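Monalysin (Pseudomonas entomophila, PDB 4MKO) forms beta-barrel pores in host membranes, lysing cells and damaging the Drosophila gut during infection. Local coordinates at residues A[40-45]-A[94-99]; A[149-154]-A[176-181]. All coordinates share one frame; numbering follows the deposited sequence.

Interaction 1: residues A[40-45]-A[94-99]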
ATOM      1  N   ASP A  40      -6.741 -15.204  -8.277  1.00  9.51           N
ATOM      2  CA  ASP A  40      -5.368 -15.547  -8.587  1.00  9.25           C
ATOM      3  C   ASP A  40      -4.347 -14.439  -8.407  1.00 12.48           C
ATOM      4  O   ASP A  40      -4.586 -13.287  -8.780  1.00  9.85           O
ATOM      5  CB  ASP A  40      -5.246 -16.050 -10.034  1.00 10.67           C
ATOM      6  CG  ASP A  40      -5.815 -17.430 -10.304  1.00 21.74           C
ATOM      7  OD1 ASP A  40      -5.986 -18.210  -9.331  1.00 18.04           O
ATOM      8  OD2 ASP A  40      -6.056 -17.748 -11.497  1.00 27.80           O
ATOM      9  N   ILE A  41      -3.159 -14.829  -7.899  1.00  9.25           N
ATOM     10  CA  ILE A  41      -1.951 -14.029  -7.852  1.00  8.05           C
ATOM     11  C   ILE A  41      -0.845 -15.003  -8.226  1.00 13.09           C
ATOM     12  O   ILE A  41      -0.810 -16.130  -7.707  1.00 10.50           O
ATOM     13  CB  ILE A  41      -1.675 -13.285  -6.517  1.00 10.12           C
ATOM     14  CG1 ILE A  41      -2.818 -12.275  -6.189  1.00 10.38           C
ATOM     15  CG2 ILE A  41      -0.312 -12.578  -6.571  1.00  9.51           C
ATOM     16  CD1 ILE A  41      -2.495 -11.210  -5.047  1.00 12.79           C
ATOM     17  N   TYR A  42       0.005 -14.596  -9.171  1.00 11.15           N
ATOM     18  CA  TYR A  42       1.114 -15.401  -9.639  1.00 11.96           C
ATOM     19  C   TYR A  42       2.318 -15.145  -8.739  1.00 12.70           C
ATOM     20  O   TYR A  42       2.807 -14.027  -8.663  1.00 11.05           O
ATOM     21  CB  TYR A  42       1.445 -15.076 -11.111  1.00 14.37           C
ATOM     22  CG  TYR A  42       2.457 -16.027 -11.725  1.00 17.99           C
ATOM     23  CD1 TYR A  42       3.826 -15.851 -11.520  1.00 20.05           C
ATOM     24  CD2 TYR A  42       2.050 -17.082 -12.538  1.00 19.07           C
ATOM     25  CE1 TYR A  42       4.760 -16.723 -12.080  1.00 22.08           C
ATOM     26  CE2 TYR A  42       2.976 -17.951 -13.113  1.00 20.20           C
ATOM     27  CZ  TYR A  42       4.329 -17.778 -12.866  1.00 25.95           C
ATOM     28  OH  TYR A  42       5.247 -18.627 -13.427  1.00 30.22           O
ATOM     29  N   ILE A  43       2.813 -16.203  -8.084  1.00 10.82           N
ATOM     30  CA  ILE A  43       3.977 -16.120  -7.207  1.00  9.63           C
ATOM     31  C   ILE A  43       4.863 -17.322  -7.527  1.00 13.31           C
ATOM     32  O   ILE A  43       4.415 -18.461  -7.385  1.00 11.31           O
ATOM     33  CB  ILE A  43       3.614 -16.118  -5.682  1.00 11.77           C
ATOM     34  CG1 ILE A  43       2.564 -15.041  -5.318  1.00 11.81           C
ATOM     35  CG2 ILE A  43       4.892 -15.933  -4.823  1.00 11.78           C
ATOM     36  CD1 ILE A  43       1.897 -15.249  -3.938  1.00 10.70           C
ATOM     37  N   GLY A  44       6.096 -17.036  -7.900  1.00 13.68           N
ATOM     38  CA  GLY A  44       7.122 -18.040  -8.163  1.00 15.25           C
ATOM     39  C   GLY A  44       6.992 -18.723  -9.503  1.00 20.11           C
ATOM     40  O   GLY A  44       7.556 -18.255 -10.496  1.00 20.87           O
ATOM     41  N   LYS A  45       6.256 -19.833  -9.534  1.00 17.69           N
ATOM     42  CA  LYS A  45       6.093 -20.632 -10.750  1.00 17.85           C
ATOM     43  C   LYS A  45       4.642 -20.824 -11.189  1.00 20.86           C
ATOM     44  O   LYS A  45       4.423 -21.452 -12.226  1.00 21.98           O
ATOM     45  CB  LYS A  45       6.793 -22.007 -10.573  1.00 19.88           C
ATOM     46  CG  LYS A  45       8.311 -21.925 -10.433  1.00 32.45           C
ATOM     47  CD  LYS A  45       8.949 -23.307 -10.325  1.00 43.04           C
ATOM     48  CE  LYS A  45       9.646 -23.507  -9.003  1.00 54.75           C
ATOM     49  NZ  LYS A  45      10.272 -24.851  -8.906  1.00 65.00           N
ATOM     50  N   LYS A  94       9.281 -14.305  -9.035  1.00 17.09           N
ATOM     51  CA  LYS A  94       8.483 -13.752 -10.127  1.00 16.73           C
ATOM     52  C   LYS A  94       7.096 -13.469  -9.498  1.00 18.29           C
ATOM     53  O   LYS A  94       6.588 -14.290  -8.732  1.00 16.39           O
ATOM     54  CB  LYS A  94       8.391 -14.772 -11.281  1.00 19.71           C
ATOM     55  CG  LYS A  94       7.776 -14.237 -12.560  1.00 40.11           C
ATOM     56  CD  LYS A  94       7.799 -15.305 -13.649  1.00 50.73           C
ATOM     57  CE  LYS A  94       6.887 -14.979 -14.806  1.00 60.13           C
ATOM     58  NZ  LYS A  94       6.877 -16.067 -15.821  1.00 69.34           N
ATOM     59  N   TYR A  95       6.544 -12.271  -9.739  1.00 13.84           N
ATOM     60  CA  TYR A  95       5.286 -11.864  -9.113  1.00 13.20           C
ATOM     61  C   TYR A  95       4.455 -11.020 -10.069  1.00 16.76           C
ATOM     62  O   TYR A  95       4.975 -10.054 -10.637  1.00 17.16           O
ATOM     63  CB  TYR A  95       5.583 -11.027  -7.842  1.00 12.85           C
ATOM     64  CG  TYR A  95       4.356 -10.671  -7.022  1.00 12.63           C
ATOM     65  CD1 TYR A  95       3.831 -11.563  -6.088  1.00 13.36           C
ATOM     66  CD2 TYR A  95       3.739  -9.425  -7.154  1.00 12.40           C
ATOM     67  CE1 TYR A  95       2.698 -11.244  -5.337  1.00 13.03           C
ATOM     68  CE2 TYR A  95       2.605  -9.096  -6.409  1.00 12.23           C
ATOM     69  CZ  TYR A  95       2.082 -10.010  -5.507  1.00 15.14           C
ATOM     70  OH  TYR A  95       0.958  -9.682  -4.771  1.00 10.58           O
ATOM     71  N   SER A  96       3.164 -11.361 -10.205  1.00 13.15           N
ATOM     72  CA  SER A  96       2.233 -10.596 -11.043  0.76 12.61           C
ATOM     73  C   SER A  96       0.795 -10.854 -10.665  1.00 16.25           C
ATOM     74  O   SER A  96       0.461 -11.928 -10.154  1.00 17.28           O
ATOM     75  CB  SER A  96       2.464 -10.869 -12.532  0.76 14.27           C
ATOM     76  OG  SER A  96       2.129 -12.205 -12.857  0.76 14.47           O
ATOM     77  N   VAL A  97      -0.065  -9.858 -10.912  1.00 11.85           N
ATOM     78  CA  VAL A  97      -1.494  -9.969 -10.651  1.00 12.02           C
ATOM     79  C   VAL A  97      -2.262  -9.343 -11.811  1.00 14.84           C
ATOM     80  O   VAL A  97      -1.845  -8.304 -12.338  1.00 14.05           O
ATOM     81  CB  VAL A  97      -1.951  -9.445  -9.255  1.00 17.36           C
ATOM     82  CG1 VAL A  97      -1.738  -7.948  -9.107  1.00 16.25           C
ATOM     83  CG2 VAL A  97      -3.401  -9.827  -8.960  1.00 17.70           C
ATOM     84  N   GLY A  98      -3.374  -9.984 -12.171  1.00 12.55           N
ATOM     85  CA  GLY A  98      -4.266  -9.513 -13.221  1.00 11.96           C
ATOM     86  C   GLY A  98      -4.984  -8.253 -12.788  1.00 14.87           C
ATOM     87  O   GLY A  98      -5.226  -8.045 -11.595  1.00 11.45           O
ATOM     88  N   ALA A  99      -5.371  -7.423 -13.769  1.00 11.89           N
ATOM     89  CA  ALA A  99      -6.069  -6.161 -13.540  1.00 11.12           C
ATOM     90  C   ALA A  99      -7.348  -6.273 -12.722  1.00 12.53           C
ATOM     91  O   ALA A  99      -7.709  -5.282 -12.065  1.00 12.72           O
ATOM     92  CB  ALA A  99      -6.388  -5.501 -14.878  1.00 12.04           C
TER
HETATM   93  O   HOH W   1      -4.370 -12.479 -11.314  1.00 15.07           O
HETATM   94  O   HOH W   2      10.262 -17.051  -9.178  1.00 27.40           O
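The carbonyl oxygen of Y42 takes two donors from the 94-99 segment. S96 N donates to Y42 O at 3.1 Å, tilted somewhat out of the carbonyl plane. Y95 CA makes a CA-H...O contact with Y42 O at 3.3 Å. The return bond from Y42 N to S96 O is shorter, 2.9 Å, and lies almost on the C=O line at 172°. Y42 and S96 are thus an antiparallel hydrogen-bonded pair, and I43 and Y95 the non-hydrogen-bonded pair beside it. At the turn end G44 N binds K94 O at 2.9 Å. Water bridges flank the ladder: one water joins D40 O to G98 N, the other G44 O to K94 N. The pairing adds the short strand 95-96 to the edge of strand 29-43. Segment 94-99 lies within the region assigned as pore-forming in this aerolysin-like toxin.

The two faces differ. On the Y42 face, K94 runs out fully extended past the tyrosine ring, and its CD lies 3.7 Å from Y42 CE1. On the other face the Y95 ring lies alongside the isoleucines. CG of Y95 is anti to the backbone N (chi1 -174°), which sends the ring along I43 to reach I41. Its CE1 lies 3.5 Å from I41 CG2, and I43 CG1 touches the same side of the ring. The partner of the Y95 hydroxyl is Y178 OH, and F87 meets the ring edge-to-face. V97 CG2 packs against I41 CG1 and also touches the carbonyl of D40.

Interaction 2: residues A[149-154]-A[176-181]; sequences HNATSA and LYYLSA
The H149 imidazole and the Y178 phenol ring lie nearly parallel, with planes at 13°, but are slid apart and barely overlap. Y178 OH sits over one imidazole face, and H149 CB lies over one face of the tyrosine ring, 3.7 Å from its centroid, as a CH-pi contact. At the imidazole edge NE2 meets S180 OG in a 2.7 Å hydrogen bond; either atom could donate. ND1 bonds to T52 OG1, so both ring nitrogens are held and the ring's rotation is fixed. A151 CB approaches the Y178 ring at its edge. On the other side of the sheet, with chi1 at 170°, the N150 amide swings away from its own backbone N and stacks over the Y177 ring, planes 24° apart. N150 ND2 is hydrogen-bonded to D175 OD2.

The strands form an antiparallel ladder. H149 N to Y178 O measures 2.9 Å, and A151 N to L176 O 2.8 Å. A151 O receives L176 N and A154 N from opposite faces of its plane, which ties the type II turn 151-154 to the ladder. A154 CB packs on L176 CB.

The contact is buried. Strand 136-151 lies between strands 46-67 and 173-191. I41 and I43 of strand 29-43 cover the H149 and Y178 face, F162 stacks on Y178, W226 packs on N150 and Y177, and helix 201-211 covers L179.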
ATOM      1  N   HIS A 149      -2.215 -10.207   2.010  1.00  3.86           N
ATOM      2  CA  HIS A 149      -2.611 -11.305   1.165  1.00  3.97           C
ATOM      3  C   HIS A 149      -2.387 -12.634   1.863  1.00  8.61           C
ATOM      4  O   HIS A 149      -1.411 -12.788   2.601  1.00  7.15           O
ATOM      5  CB  HIS A 149      -1.709 -11.317  -0.090  1.00  4.49           C
ATOM      6  CG  HIS A 149      -1.652 -10.038  -0.867  1.00  6.66           C
ATOM      7  ND1 HIS A 149      -2.555  -9.771  -1.877  1.00  8.01           N
ATOM      8  CD2 HIS A 149      -0.818  -8.984  -0.736  1.00  7.14           C
ATOM      9  CE1 HIS A 149      -2.219  -8.582  -2.353  1.00  7.68           C
ATOM     10  NE2 HIS A 149      -1.187  -8.069  -1.695  1.00  7.80           N
ATOM     11  N   ASN A 150      -3.257 -13.601   1.578  1.00  5.52           N
ATOM     12  CA  ASN A 150      -3.078 -14.990   1.966  1.00  4.69           C
ATOM     13  C   ASN A 150      -3.142 -15.772   0.657  1.00  7.86           C
ATOM     14  O   ASN A 150      -4.238 -15.990   0.135  1.00  8.64           O
ATOM     15  CB  ASN A 150      -4.126 -15.528   2.961  1.00  5.90           C
ATOM     16  CG  ASN A 150      -4.005 -17.052   3.100  1.00  7.32           C
ATOM     17  OD1 ASN A 150      -3.108 -17.682   2.514  1.00  8.39           O
ATOM     18  ND2 ASN A 150      -4.888 -17.688   3.847  1.00  6.60           N
ATOM     19  N   ALA A 151      -1.978 -16.122   0.110  1.00  5.71           N
ATOM     20  CA  ALA A 151      -1.861 -16.932  -1.107  1.00  5.85           C
ATOM     21  C   ALA A 151      -1.936 -18.368  -0.610  1.00  9.73           C
ATOM     22  O   ALA A 151      -0.965 -18.901  -0.047  1.00  8.02           O
ATOM     23  CB  ALA A 151      -0.537 -16.643  -1.814  1.00  6.58           C
ATOM     24  N   THR A 152      -3.141 -18.947  -0.712  1.00  7.62           N
ATOM     25  CA  THR A 152      -3.421 -20.293  -0.186  1.00  7.75           C
ATOM     26  C   THR A 152      -2.541 -21.351  -0.885  1.00 11.13           C
ATOM     27  O   THR A 152      -2.267 -21.260  -2.088  1.00  9.99           O
ATOM     28  CB  THR A 152      -4.933 -20.613  -0.178  1.00 11.41           C
ATOM     29  OG1 THR A 152      -5.398 -20.872  -1.503  1.00 11.58           O
ATOM     30  CG2 THR A 152      -5.773 -19.513   0.490  1.00  8.97           C
ATOM     31  N   SER A 153      -2.009 -22.291  -0.080  1.00  9.43           N
ATOM     32  CA  SER A 153      -1.116 -23.384  -0.526  1.00  8.44           C
ATOM     33  C   SER A 153       0.275 -22.931  -1.022  1.00 12.51           C
ATOM     34  O   SER A 153       1.109 -23.791  -1.282  1.00 12.61           O
ATOM     35  CB  SER A 153      -1.780 -24.268  -1.589  1.00  9.15           C
ATOM     36  OG  SER A 153      -3.052 -24.716  -1.162  1.00 13.44           O
ATOM     37  N   ALA A 154       0.565 -21.607  -1.101  1.00  7.43           N
ATOM     38  CA  ALA A 154       1.833 -21.114  -1.660  1.00  6.81           C
ATOM     39  C   ALA A 154       3.055 -21.208  -0.745  1.00  9.00           C
ATOM     40  O   ALA A 154       4.171 -20.976  -1.195  1.00  9.54           O
ATOM     41  CB  ALA A 154       1.651 -19.670  -2.131  1.00  7.43           C
ATOM     42  N   LEU A 176       0.532 -18.717   2.523  1.00  6.23           N
ATOM     43  CA  LEU A 176       1.578 -17.699   2.535  1.00  5.73           C
ATOM     44  C   LEU A 176       0.965 -16.311   2.742  1.00  9.52           C
ATOM     45  O   LEU A 176       0.159 -15.856   1.927  1.00  8.50           O
ATOM     46  CB  LEU A 176       2.402 -17.748   1.232  1.00  5.96           C
ATOM     47  CG  LEU A 176       3.585 -16.778   1.135  1.00  9.44           C
ATOM     48  CD1 LEU A 176       4.679 -17.095   2.170  1.00  9.49           C
ATOM     49  CD2 LEU A 176       4.203 -16.792  -0.268  1.00 11.94           C
ATOM     50  N   TYR A 177       1.361 -15.643   3.831  1.00  4.94           N
ATOM     51  CA  TYR A 177       0.865 -14.320   4.176  1.00  5.05           C
ATOM     52  C   TYR A 177       1.955 -13.319   3.902  1.00  7.42           C
ATOM     53  O   TYR A 177       3.087 -13.511   4.337  1.00  5.80           O
ATOM     54  CB  TYR A 177       0.483 -14.237   5.667  1.00  5.64           C
ATOM     55  CG  TYR A 177      -0.789 -14.974   6.012  1.00  6.03           C
ATOM     56  CD1 TYR A 177      -0.802 -16.361   6.141  1.00  6.54           C
ATOM     57  CD2 TYR A 177      -1.981 -14.285   6.221  1.00  6.33           C
ATOM     58  CE1 TYR A 177      -1.980 -17.048   6.440  1.00  5.83           C
ATOM     59  CE2 TYR A 177      -3.159 -14.958   6.549  1.00  7.18           C
ATOM     60  CZ  TYR A 177      -3.152 -16.341   6.653  1.00 10.82           C
ATOM     61  OH  TYR A 177      -4.296 -17.001   7.003  1.00 10.55           O
ATOM     62  N   TYR A 178       1.624 -12.253   3.179  1.00  4.85           N
ATOM     63  CA  TYR A 178       2.597 -11.214   2.864  1.00  4.68           C
ATOM     64  C   TYR A 178       1.851  -9.906   2.561  1.00  7.63           C
ATOM     65  O   TYR A 178       0.620  -9.917   2.413  1.00  7.17           O
ATOM     66  CB  TYR A 178       3.493 -11.642   1.657  1.00  5.07           C
ATOM     67  CG  TYR A 178       2.714 -11.697   0.360  1.00  5.74           C
ATOM     68  CD1 TYR A 178       1.923 -12.804   0.043  1.00  6.72           C
ATOM     69  CD2 TYR A 178       2.687 -10.604  -0.509  1.00  6.70           C
ATOM     70  CE1 TYR A 178       1.174 -12.847  -1.132  1.00  5.01           C
ATOM     71  CE2 TYR A 178       1.914 -10.623  -1.670  1.00  7.59           C
ATOM     72  CZ  TYR A 178       1.175 -11.754  -1.987  1.00  9.33           C
ATOM     73  OH  TYR A 178       0.367 -11.756  -3.103  1.00  8.39           O
ATOM     74  N   LEU A 179       2.593  -8.790   2.459  1.00  4.94           N
ATOM     75  CA  LEU A 179       1.989  -7.518   2.071  1.00  4.55           C
ATOM     76  C   LEU A 179       2.519  -7.092   0.712  1.00  7.18           C
ATOM     77  O   LEU A 179       3.666  -7.374   0.383  1.00  5.87           O
ATOM     78  CB  LEU A 179       2.313  -6.383   3.071  1.00  4.51           C
ATOM     79  CG  LEU A 179       2.049  -6.619   4.564  1.00  6.71           C
ATOM     80  CD1 LEU A 179       2.392  -5.342   5.365  1.00  6.24           C
ATOM     81  CD2 LEU A 179       0.591  -7.010   4.826  1.00  6.08           C
ATOM     82  N   SER A 180       1.706  -6.327  -0.038  1.00  6.36           N
ATOM     83  CA  SER A 180       2.144  -5.694  -1.272  1.00  6.70           C
ATOM     84  C   SER A 180       1.738  -4.240  -1.210  1.00  8.95           C
ATOM     85  O   SER A 180       0.925  -3.855  -0.365  1.00  7.48           O
ATOM     86  CB  SER A 180       1.552  -6.363  -2.505  1.00  8.43           C
ATOM     87  OG  SER A 180       0.218  -5.967  -2.745  1.00 13.52           O
ATOM     88  N   ALA A 181       2.265  -3.442  -2.127  1.00  8.52           N
ATOM     89  CA  ALA A 181       1.960  -2.014  -2.122  1.00  7.38           C
ATOM     90  C   ALA A 181       1.954  -1.456  -3.540  1.00  9.93           C
ATOM     91  O   ALA A 181       2.777  -1.846  -4.368  1.00  9.06           O
ATOM     92  CB  ALA A 181       2.974  -1.276  -1.268  1.00  8.26           C
TER

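From the N terminus, strand 29-43 turns at G44 into strand 46-67. The chain then runs through strand 72-81 and helix 85-90 before interaction 1 closes a loop of 48 residues, tying the short strand after that helix to strand 29-43. It goes on through strand 124-133 into strand 136-151. Interaction 2 closes a second loop, of 21 residues, and ties strand 136-151 to strand 173-191. The loops follow in series and neither nest nor cross. Both contacts belong to one mixed sheet, and they touch directly. Y95 OH and Y178 OH are 2.7 Å apart, a probable hydrogen bond. I41 CD1 packs on H149 ND1, and I43 CD1 on A151 CB.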